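Local coordinates for protein transcriptional regulator, ROK family (Vibrio cholerae O1 biovar eltor, PDB 1Z05) that probably binds DNA as a zinc-containing transcriptional regulator of the ROK family, a homologue of Escherichia coli Mlc, and is linked to the control of carbohydrate metabolism, at residues Leu267-Ile272 against Tyr284-Thr289; Ile242-Gly247 against Ala291-Ile296; Arg343-Ala348 against Pro376-Cys381. All coordinates share one frame; numbering follows the deposited sequence. Where two conformers were deposited one is given.

Contact 1 (Leu267-Ile272 against Tyr284-Thr289); sequences LGHIQI and YGCLET. With ZN (zinc ion), chain B.
The zinc site of this ROK-family protein is built here, with His-269 and Cys-286 supplying one ligand from each side of the contact and Cys-279 and Cys-281 completing the four-residue set. ND1 of His-269 lies 2.1 Å from the zinc ion and SG of Cys-286 2.3 Å from it, the sulfur sitting at the edge of the imidazole. His-269 holds CG anti to its carbonyl carbon (chi1 -55°), which swings the ring toward the metal although its CB sets out away from 284-289. The other ring nitrogen, NE2, donates to a water 2.9 Å away, and that water donates to OE1 of Glu-288; together with the ND1-zinc bond, this bridge would hold the ring's rotation and might polarise it. Ring and carboxylate planes are inclined by 37°.

Backbone bonds run alongside the metal site. Gly-268 O, in the type I turn from Leu-267 to Ile-270, accepts from Glu-288 N on a lone pair at 2.9 Å, with an N-H...O angle of 161°. Beyond the turn, Gln-271 and Cys-286 form a single beta bridge, framed by the hydrogen bonds from Leu-287 N to Ile-270 O and from Ile-272 N to Gly-285 O. The extended side chain of Gln-271 runs beside the carbonyls of Gly-285 and Tyr-284, and its NE2 donates to Tyr-284 O at 3.1 Å. On the apolar side, CG1 of Ile-272 presses tightly on CA of Leu-287 at 3.5 Å.

Leu-287 continues inward onto Leu-246 of strand 246-252 and Ala-348 of helix 332-356, while Asn-354 of the second subunit packs on His-269.

Contact 2 (Ile242-Gly247 against Ala291-Ile296); sequences IHHGLG and ASSQAI. With SO4 (sulfate ion), chain D; SO4 (sulfate ion), chain C.
Leu-246 packs against Ala-291 where the turn joining strands 237-242 and 246-252 meets the N-terminus of helix 293-305. From CB, which points toward the helix segment, chi1 (-52°) places CG anti to the carbonyl carbon, and an unusual chi2 of 110° brings both methyls to Ala-291: CD2 lies 3.6 Å from Ala-291 CB, and CD1 rests 3.9 Å from the same methyl and also approaches Ser-292 N.

Above this apolar patch the contact becomes polar. Ser-292 is the N-cap, its OG accepting from Ala-295 N at 3.0 Å, and its CB packs on His-244 O. The next residue ties the helix start to the turn: Ser-293 N donates to His-243 O at 3.2 Å, tilted from the carbonyl plane. A water donates to both His-243 O and Ala-291 O.

CB of each histidine points away from 291-296, yet ND1 of His-244 is linked to Ser-293 OG through a water. CD2 of His-244 lies over one face of the His-243 ring. Two sulfates, both probably from the crystallisation liquor, bind here: both NE2 atoms make weak hydrogen bonds to O2 of one, whereas Gly-245 N donates to O2 of the other at 2.7 Å and 163°.

Contact 3 (Arg343-Ala348 against Pro376-Cys381); sequences RYLGAA and PSIEQC. With SO4 (sulfate ion), chain H.
Helices 332-356 and 371-385 cross closely at Gly-346, where the segment axes approach to 7.3 Å at -42°. The backbones come close here, with the CA atoms of Gly-346 and Ile-378 4.1 Å apart. Gly-346 CA sits 3.8 Å from Ile-378 O and is also met by CG2 of Ile-378 and CB of Cys-381. No direct hydrogen bond joins the segments; the contact is mainly van der Waals.

Flanking the glycine, Cys-381 aims its CB at helix 332-356. In one of its two conformers its SG, anti to the carbonyl carbon (chi1 -73°), lies alongside the aliphatic part of Arg-343, 3.8 Å from CG. That sulfur is covalently linked to beta-mercaptoethanol, probably from the crystallisation medium. On the buried side, CD1 of Ile-378 reaches CB of Leu-345 at 4.3 Å, and Ile-378 also packs on Leu-396 of strand 395-398.

Farther out, the guanidinium of Arg-343 spans two partners. Its NH1 donates to a water 3.0 Å away that is also hydrogen-bonded to OG of Ser-377, an indirect bridge between the helices. A sulfate, probably from the crystallisation liquor, lies at the guanidinium edge and places O1 over one face of the Tyr-344 ring. The bonds from Arg-343 NE and NH2 to its O3 are weak, whereas NE donates to its O2 at 2.8 Å.

In the fold
All three contacts lie on the same side of the chain's centre; one segment of contact 3 belongs to helix 332-356, against which contacts 1 and 2 pack. Contacts 1 and 2 have centres about 10 Å apart and are joined by a probable hydrogen bond from Leu-267 N to Leu-246 O, 3.1 Å; helix 288-291 leads from the zinc-ligand loop into helix 293-305. The side chain of Leu-246 is about 10 Å from the zinc ion. Contact 3 lies about 15 Å, centre to centre, from each of the others. It meets contact 1 through Tyr-344 CD1 and Ile-272 CD1, 3.7 Å apart, and contact 2 through Leu-345 CD2 and Leu-246 CD2, 3.5 Å apart.

Contact 1 (Leu267-Ile272 against Tyr284-Thr289)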
loop_
_atom_site.group_PDB
_atom_site.type_symbol
_atom_site.label_atom_id
_atom_site.label_comp_id
_atom_site.label_asym_id
_atom_site.label_seq_id
_atom_site.Cartn_x
_atom_site.Cartn_y
_atom_site.Cartn_z
ATOM N N LEU A 267 -14.547 2.490 2.866
ATOM C CA LEU A 267 -15.523 1.895 1.939
ATOM C C LEU A 267 -16.864 2.614 1.831
ATOM O O LEU A 267 -17.626 2.368 0.894
ATOM C CB LEU A 267 -15.798 0.432 2.331
ATOM C CG LEU A 267 -14.601 -0.499 2.467
ATOM C CD1 LEU A 267 -15.060 -1.823 3.006
ATOM C CD2 LEU A 267 -13.935 -0.669 1.118
ATOM N N GLY A 268 -17.166 3.478 2.793
ATOM C CA GLY A 268 -18.530 3.989 2.968
ATOM C C GLY A 268 -19.098 4.828 1.838
ATOM O O GLY A 268 -20.319 4.937 1.700
ATOM N N HIS A 269 -18.225 5.436 1.042
ATOM C CA HIS A 269 -18.683 6.294 -0.050
ATOM C C HIS A 269 -18.450 5.738 -1.449
ATOM O O HIS A 269 -18.551 6.463 -2.442
ATOM C CB HIS A 269 -18.192 7.723 0.136
ATOM C CG HIS A 269 -18.587 8.296 1.459
ATOM N ND1 HIS A 269 -19.840 8.823 1.696
ATOM C CD2 HIS A 269 -17.921 8.358 2.638
ATOM C CE1 HIS A 269 -19.913 9.222 2.955
ATOM N NE2 HIS A 269 -18.764 8.950 3.547
ATOM N N ILE A 270 -18.140 4.446 -1.519
ATOM C CA ILE A 270 -18.186 3.717 -2.779
ATOM C C ILE A 270 -19.655 3.596 -3.192
ATOM O O ILE A 270 -20.490 3.134 -2.412
ATOM C CB ILE A 270 -17.521 2.315 -2.665
ATOM C CG1 ILE A 270 -16.031 2.452 -2.321
ATOM C CG2 ILE A 270 -17.724 1.504 -3.967
ATOM C CD1 ILE A 270 -15.356 1.149 -1.856
ATOM N N GLN A 271 -19.971 4.042 -4.406
ATOM C CA GLN A 271 -21.329 3.926 -4.940
ATOM C C GLN A 271 -21.639 2.464 -5.257
ATOM O O GLN A 271 -21.005 1.868 -6.116
ATOM C CB GLN A 271 -21.525 4.803 -6.179
ATOM C CG GLN A 271 -22.996 4.961 -6.552
ATOM C CD GLN A 271 -23.197 5.728 -7.829
ATOM O OE1 GLN A 271 -22.986 5.202 -8.917
ATOM N NE2 GLN A 271 -23.631 6.979 -7.708
ATOM N N ILE A 272 -22.589 1.878 -4.535
ATOM C CA ILE A 272 -22.978 0.479 -4.775
ATOM C C ILE A 272 -24.358 0.362 -5.415
ATOM O O ILE A 272 -24.721 -0.696 -5.942
ATOM C CB ILE A 272 -22.898 -0.423 -3.499
ATOM C CG1 ILE A 272 -23.356 0.323 -2.247
ATOM C CG2 ILE A 272 -21.485 -0.992 -3.310
ATOM C CD1 ILE A 272 -24.836 0.422 -2.095
ATOM N N TYR A 284 -25.327 10.058 -4.225
ATOM C CA TYR A 284 -26.365 9.046 -4.105
ATOM C C TYR A 284 -25.822 7.613 -4.186
ATOM O O TYR A 284 -24.902 7.333 -4.950
ATOM C CB TYR A 284 -27.411 9.250 -5.203
ATOM C CG TYR A 284 -28.192 10.549 -5.124
ATOM C CD1 TYR A 284 -27.629 11.760 -5.530
ATOM C CD2 TYR A 284 -29.512 10.556 -4.670
ATOM C CE1 TYR A 284 -28.362 12.958 -5.465
ATOM C CE2 TYR A 284 -30.250 11.731 -4.605
ATOM C CZ TYR A 284 -29.674 12.927 -5.001
ATOM O OH TYR A 284 -30.420 14.082 -4.930
ATOM N N GLY A 285 -26.413 6.708 -3.408
ATOM C CA GLY A 285 -26.133 5.275 -3.532
ATOM C C GLY A 285 -24.862 4.756 -2.882
ATOM O O GLY A 285 -24.427 3.637 -3.174
ATOM N N CYS A 286 -24.267 5.566 -2.001
ATOM C CA CYS A 286 -23.073 5.186 -1.238
ATOM C C CYS A 286 -23.316 3.929 -0.404
ATOM O O CYS A 286 -24.439 3.685 0.040
ATOM C CB CYS A 286 -22.643 6.348 -0.328
ATOM S SG CYS A 286 -22.166 7.861 -1.216
ATOM N N LEU A 287 -22.273 3.128 -0.187
ATOM C CA LEU A 287 -22.391 1.944 0.658
ATOM C C LEU A 287 -22.987 2.247 2.044
ATOM O O LEU A 287 -23.797 1.481 2.559
ATOM C CB LEU A 287 -21.040 1.227 0.804
ATOM C CG LEU A 287 -20.989 -0.060 1.627
ATOM C CD1 LEU A 287 -21.815 -1.200 0.969
ATOM C CD2 LEU A 287 -19.545 -0.518 1.841
ATOM N N GLU A 288 -22.599 3.356 2.661
ATOM C CA GLU A 288 -23.120 3.602 4.006
ATOM C C GLU A 288 -24.620 3.944 4.080
ATOM O O GLU A 288 -25.198 3.944 5.166
ATOM C CB GLU A 288 -22.237 4.564 4.813
ATOM C CG GLU A 288 -22.269 6.003 4.423
ATOM C CD GLU A 288 -21.529 6.848 5.449
ATOM O OE1 GLU A 288 -20.413 6.454 5.878
ATOM O OE2 GLU A 288 -22.070 7.898 5.840
ATOM N N THR A 289 -25.249 4.190 2.928
ATOM C CA THR A 289 -26.701 4.409 2.869
ATOM C C THR A 289 -27.485 3.104 3.042
ATOM O O THR A 289 -28.698 3.133 3.274
ATOM C CB THR A 289 -27.163 5.087 1.549
ATOM O OG1 THR A 289 -26.954 4.199 0.439
ATOM C CG2 THR A 289 -26.421 6.395 1.318
HETATM ZN ZN ZN B . -21.567 9.211 0.502
HETATM O O HOH W 1 -18.819 8.714 6.430
#

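Contact 2 (Ile242-Gly247 against Ala291-Ile296)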
loop_
_atom_site.group_PDB
_atom_site.type_symbol
_atom_site.label_atom_id
_atom_site.label_comp_id
_atom_site.label_asym_id
_atom_site.label_seq_id
_atom_site.Cartn_x
_atom_site.Cartn_y
_atom_site.Cartn_z
ATOM N N ILE A 242 -17.451 -3.297 10.202
ATOM C CA ILE A 242 -18.836 -2.923 9.992
ATOM C C ILE A 242 -19.389 -2.396 11.316
ATOM O O ILE A 242 -19.588 -3.163 12.265
ATOM C CB ILE A 242 -19.676 -4.141 9.498
ATOM C CG1 ILE A 242 -18.989 -4.808 8.306
ATOM C CG2 ILE A 242 -21.118 -3.719 9.160
ATOM C CD1 ILE A 242 -19.164 -6.330 8.250
ATOM N N HIS A 243 -19.611 -1.085 11.371
ATOM C CA HIS A 243 -20.121 -0.416 12.565
ATOM C C HIS A 243 -20.919 0.820 12.121
ATOM O O HIS A 243 -21.823 0.690 11.279
ATOM C CB HIS A 243 -18.967 -0.071 13.518
ATOM C CG HIS A 243 -19.401 0.251 14.917
ATOM N ND1 HIS A 243 -20.631 -0.114 15.425
ATOM C CD2 HIS A 243 -18.752 0.883 15.924
ATOM C CE1 HIS A 243 -20.729 0.300 16.677
ATOM N NE2 HIS A 243 -19.601 0.904 17.006
ATOM N N HIS A 244 -20.595 1.994 12.672
ATOM C CA HIS A 244 -21.179 3.262 12.218
ATOM C C HIS A 244 -20.849 3.510 10.749
ATOM O O HIS A 244 -21.700 3.947 9.970
ATOM C CB HIS A 244 -20.663 4.434 13.053
ATOM C CG HIS A 244 -20.983 4.329 14.512
ATOM N ND1 HIS A 244 -22.215 4.666 15.030
ATOM C CD2 HIS A 244 -20.226 3.938 15.564
ATOM C CE1 HIS A 244 -22.204 4.483 16.339
ATOM N NE2 HIS A 244 -21.008 4.042 16.687
ATOM N N GLY A 245 -19.599 3.230 10.389
ATOM C CA GLY A 245 -19.147 3.282 9.014
ATOM C C GLY A 245 -18.603 1.942 8.566
ATOM O O GLY A 245 -18.623 0.962 9.319
ATOM N N LEU A 246 -18.141 1.901 7.319
ATOM C CA LEU A 246 -17.572 0.698 6.750
ATOM C C LEU A 246 -16.175 1.015 6.286
ATOM O O LEU A 246 -15.961 1.969 5.537
ATOM C CB LEU A 246 -18.435 0.169 5.595
ATOM C CG LEU A 246 -19.884 0.057 6.083
ATOM C CD1 LEU A 246 -20.794 1.101 5.416
ATOM C CD2 LEU A 246 -20.396 -1.327 5.900
ATOM N N GLY A 247 -15.229 0.213 6.755
ATOM C CA GLY A 247 -13.822 0.452 6.499
ATOM C C GLY A 247 -13.083 -0.849 6.341
ATOM O O GLY A 247 -13.433 -1.857 6.965
ATOM N N ALA A 291 -25.610 0.101 4.520
ATOM C CA ALA A 291 -24.808 -0.848 5.293
ATOM C C ALA A 291 -24.313 -0.345 6.648
ATOM O O ALA A 291 -23.720 -1.102 7.418
ATOM C CB ALA A 291 -23.652 -1.374 4.450
ATOM N N SER A 292 -24.569 0.920 6.946
ATOM C CA SER A 292 -24.263 1.473 8.262
ATOM C C SER A 292 -25.248 0.867 9.261
ATOM O O SER A 292 -26.307 0.364 8.855
ATOM C CB SER A 292 -24.416 2.990 8.240
ATOM O OG SER A 292 -25.778 3.371 8.118
ATOM N N SER A 293 -24.897 0.914 10.547
ATOM C CA SER A 293 -25.768 0.413 11.616
ATOM C C SER A 293 -27.141 1.078 11.575
ATOM O O SER A 293 -28.164 0.413 11.731
ATOM C CB SER A 293 -25.120 0.613 12.993
ATOM O OG SER A 293 -24.686 1.951 13.168
ATOM N N GLN A 294 -27.144 2.390 11.351
ATOM C CA GLN A 294 -28.378 3.175 11.238
ATOM C C GLN A 294 -29.234 2.761 10.036
ATOM O O GLN A 294 -30.456 2.652 10.151
ATOM C CB GLN A 294 -28.054 4.674 11.184
ATOM C CG GLN A 294 -29.264 5.617 11.135
ATOM C CD GLN A 294 -29.998 5.725 12.464
ATOM O OE1 GLN A 294 -30.762 4.834 12.847
ATOM N NE2 GLN A 294 -29.783 6.831 13.165
ATOM N N ALA A 295 -28.594 2.529 8.887
ATOM C CA ALA A 295 -29.311 2.150 7.670
ATOM C C ALA A 295 -30.016 0.791 7.804
ATOM O O ALA A 295 -31.118 0.609 7.288
ATOM C CB ALA A 295 -28.364 2.153 6.454
ATOM N N ILE A 296 -29.372 -0.151 8.490
ATOM C CA ILE A 296 -29.964 -1.473 8.730
ATOM C C ILE A 296 -31.191 -1.362 9.641
ATOM O O ILE A 296 -32.263 -1.887 9.319
ATOM C CB ILE A 296 -28.922 -2.466 9.308
ATOM C CG1 ILE A 296 -27.799 -2.731 8.291
ATOM C CG2 ILE A 296 -29.585 -3.775 9.761
ATOM C CD1 ILE A 296 -28.268 -3.217 6.921
HETATM S S SO4 D . -16.782 3.204 13.048
HETATM O O1 SO4 D . -15.687 2.311 13.416
HETATM O O2 SO4 D . -17.511 2.639 11.921
HETATM O O3 SO4 D . -17.687 3.339 14.185
HETATM O O4 SO4 D . -16.263 4.523 12.701
HETATM S S SO4 C . -17.889 3.668 19.826
HETATM O O1 SO4 C . -17.556 2.436 20.530
HETATM O O2 SO4 C . -18.178 3.400 18.426
HETATM O O3 SO4 C . -19.068 4.226 20.488
HETATM O O4 SO4 C . -16.769 4.600 19.896
HETATM O O HOH W 2 -23.160 -1.384 10.276
HETATM O O HOH W 3 -24.641 4.208 11.604
HETATM O O HOH W 4 -24.889 4.233 14.296
#

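Contact 3 (Arg343-Ala348 against Pro376-Cys381)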
loop_
_atom_site.group_PDB
_atom_site.type_symbol
_atom_site.label_atom_id
_atom_site.label_comp_id
_atom_site.label_asym_id
_atom_site.label_seq_id
_atom_site.Cartn_x
_atom_site.Cartn_y
_atom_site.Cartn_z
ATOM N N ARG A 343 -25.057 -9.014 0.690
ATOM C CA ARG A 343 -24.894 -8.763 -0.737
ATOM C C ARG A 343 -24.133 -7.468 -1.017
ATOM O O ARG A 343 -23.217 -7.443 -1.845
ATOM C CB ARG A 343 -26.247 -8.811 -1.471
ATOM C CG ARG A 343 -26.815 -10.246 -1.528
ATOM C CD ARG A 343 -27.949 -10.415 -2.537
ATOM N NE ARG A 343 -29.107 -9.582 -2.201
ATOM C CZ ARG A 343 -30.073 -9.941 -1.359
ATOM N NH1 ARG A 343 -30.040 -11.126 -0.759
ATOM N NH2 ARG A 343 -31.083 -9.119 -1.128
ATOM N N TYR A 344 -24.494 -6.409 -0.298
ATOM C CA TYR A 344 -23.827 -5.121 -0.438
ATOM C C TYR A 344 -22.381 -5.148 0.066
ATOM O O TYR A 344 -21.492 -4.591 -0.577
ATOM C CB TYR A 344 -24.624 -4.031 0.271
ATOM C CG TYR A 344 -25.866 -3.581 -0.472
ATOM C CD1 TYR A 344 -25.785 -3.118 -1.786
ATOM C CD2 TYR A 344 -27.112 -3.575 0.155
ATOM C CE1 TYR A 344 -26.922 -2.684 -2.471
ATOM C CE2 TYR A 344 -28.255 -3.132 -0.515
ATOM C CZ TYR A 344 -28.149 -2.692 -1.825
ATOM O OH TYR A 344 -29.267 -2.256 -2.497
ATOM N N LEU A 345 -22.161 -5.784 1.213
ATOM C CA LEU A 345 -20.805 -5.983 1.739
ATOM C C LEU A 345 -19.961 -6.834 0.793
ATOM O O LEU A 345 -18.800 -6.524 0.553
ATOM C CB LEU A 345 -20.835 -6.626 3.128
ATOM C CG LEU A 345 -21.423 -5.768 4.244
ATOM C CD1 LEU A 345 -21.521 -6.594 5.522
ATOM C CD2 LEU A 345 -20.605 -4.493 4.458
ATOM N N GLY A 346 -20.564 -7.895 0.255
ATOM C CA GLY A 346 -19.924 -8.749 -0.727
ATOM C C GLY A 346 -19.459 -7.996 -1.965
ATOM O O GLY A 346 -18.382 -8.271 -2.486
ATOM N N ALA A 347 -20.279 -7.058 -2.444
ATOM C CA ALA A 347 -19.909 -6.193 -3.563
ATOM C C ALA A 347 -18.682 -5.323 -3.240
ATOM O O ALA A 347 -17.762 -5.200 -4.049
ATOM C CB ALA A 347 -21.106 -5.311 -3.989
ATOM N N ALA A 348 -18.669 -4.731 -2.058
ATOM C CA ALA A 348 -17.546 -3.884 -1.648
ATOM C C ALA A 348 -16.276 -4.715 -1.415
ATOM O O ALA A 348 -15.165 -4.312 -1.806
ATOM C CB ALA A 348 -17.921 -3.074 -0.410
ATOM N N PRO A 376 -22.561 -16.579 4.041
ATOM C CA PRO A 376 -22.930 -17.140 2.732
ATOM C C PRO A 376 -23.390 -16.106 1.700
ATOM O O PRO A 376 -23.101 -16.266 0.510
ATOM C CB PRO A 376 -24.065 -18.120 3.075
ATOM C CG PRO A 376 -23.780 -18.520 4.472
ATOM C CD PRO A 376 -23.294 -17.244 5.131
ATOM N N SER A 377 -24.092 -15.069 2.148
ATOM C CA SER A 377 -24.500 -13.967 1.268
ATOM C C SER A 377 -23.326 -13.166 0.720
ATOM O O SER A 377 -23.293 -12.842 -0.472
ATOM C CB SER A 377 -25.498 -13.045 1.970
ATOM O OG SER A 377 -26.768 -13.671 1.995
ATOM N N ILE A 378 -22.377 -12.843 1.599
ATOM C CA ILE A 378 -21.129 -12.190 1.212
ATOM C C ILE A 378 -20.352 -13.041 0.214
ATOM O O ILE A 378 -19.894 -12.537 -0.819
ATOM C CB ILE A 378 -20.214 -11.897 2.447
ATOM C CG1 ILE A 378 -20.939 -11.002 3.456
ATOM C CG2 ILE A 378 -18.862 -11.295 2.005
ATOM C CD1 ILE A 378 -20.100 -10.565 4.682
ATOM N N GLU A 379 -20.193 -14.323 0.538
ATOM C CA GLU A 379 -19.391 -15.228 -0.270
ATOM C C GLU A 379 -19.919 -15.433 -1.687
ATOM O O GLU A 379 -19.129 -15.527 -2.613
ATOM C CB GLU A 379 -19.197 -16.574 0.439
ATOM C CG GLU A 379 -18.311 -16.459 1.682
ATOM C CD GLU A 379 -18.317 -17.708 2.571
ATOM O OE1 GLU A 379 -19.023 -18.690 2.244
ATOM O OE2 GLU A 379 -17.611 -17.697 3.608
ATOM N N GLN A 380 -21.236 -15.523 -1.856
ATOM C CA GLN A 380 -21.802 -15.732 -3.192
ATOM C C GLN A 380 -21.566 -14.512 -4.083
ATOM O O GLN A 380 -21.313 -14.647 -5.276
ATOM C CB GLN A 380 -23.289 -16.097 -3.131
ATOM C CG GLN A 380 -23.888 -16.577 -4.468
ATOM C CD GLN A 380 -23.175 -17.790 -5.067
ATOM O OE1 GLN A 380 -22.715 -18.679 -4.349
ATOM N NE2 GLN A 380 -23.091 -17.828 -6.393
ATOM N N CYS A 381 -21.636 -13.322 -3.495
ATOM C CA CYS A 381 -21.360 -12.102 -4.244
ATOM C C CYS A 381 -19.867 -11.904 -4.550
ATOM O O CYS A 381 -19.522 -11.347 -5.587
ATOM C CB CYS A 381 -21.982 -10.883 -3.554
ATOM S SG CYS A 381 -23.797 -10.845 -3.733
HETATM S S SO4 H . -28.919 -6.405 -3.803
HETATM O O1 SO4 H . -27.506 -6.040 -3.705
HETATM O O2 SO4 H . -29.035 -7.775 -4.290
HETATM O O3 SO4 H . -29.556 -6.300 -2.493
HETATM O O4 SO4 H . -29.585 -5.504 -4.741
HETATM O O HOH W 5 -28.060 -13.413 -0.379
#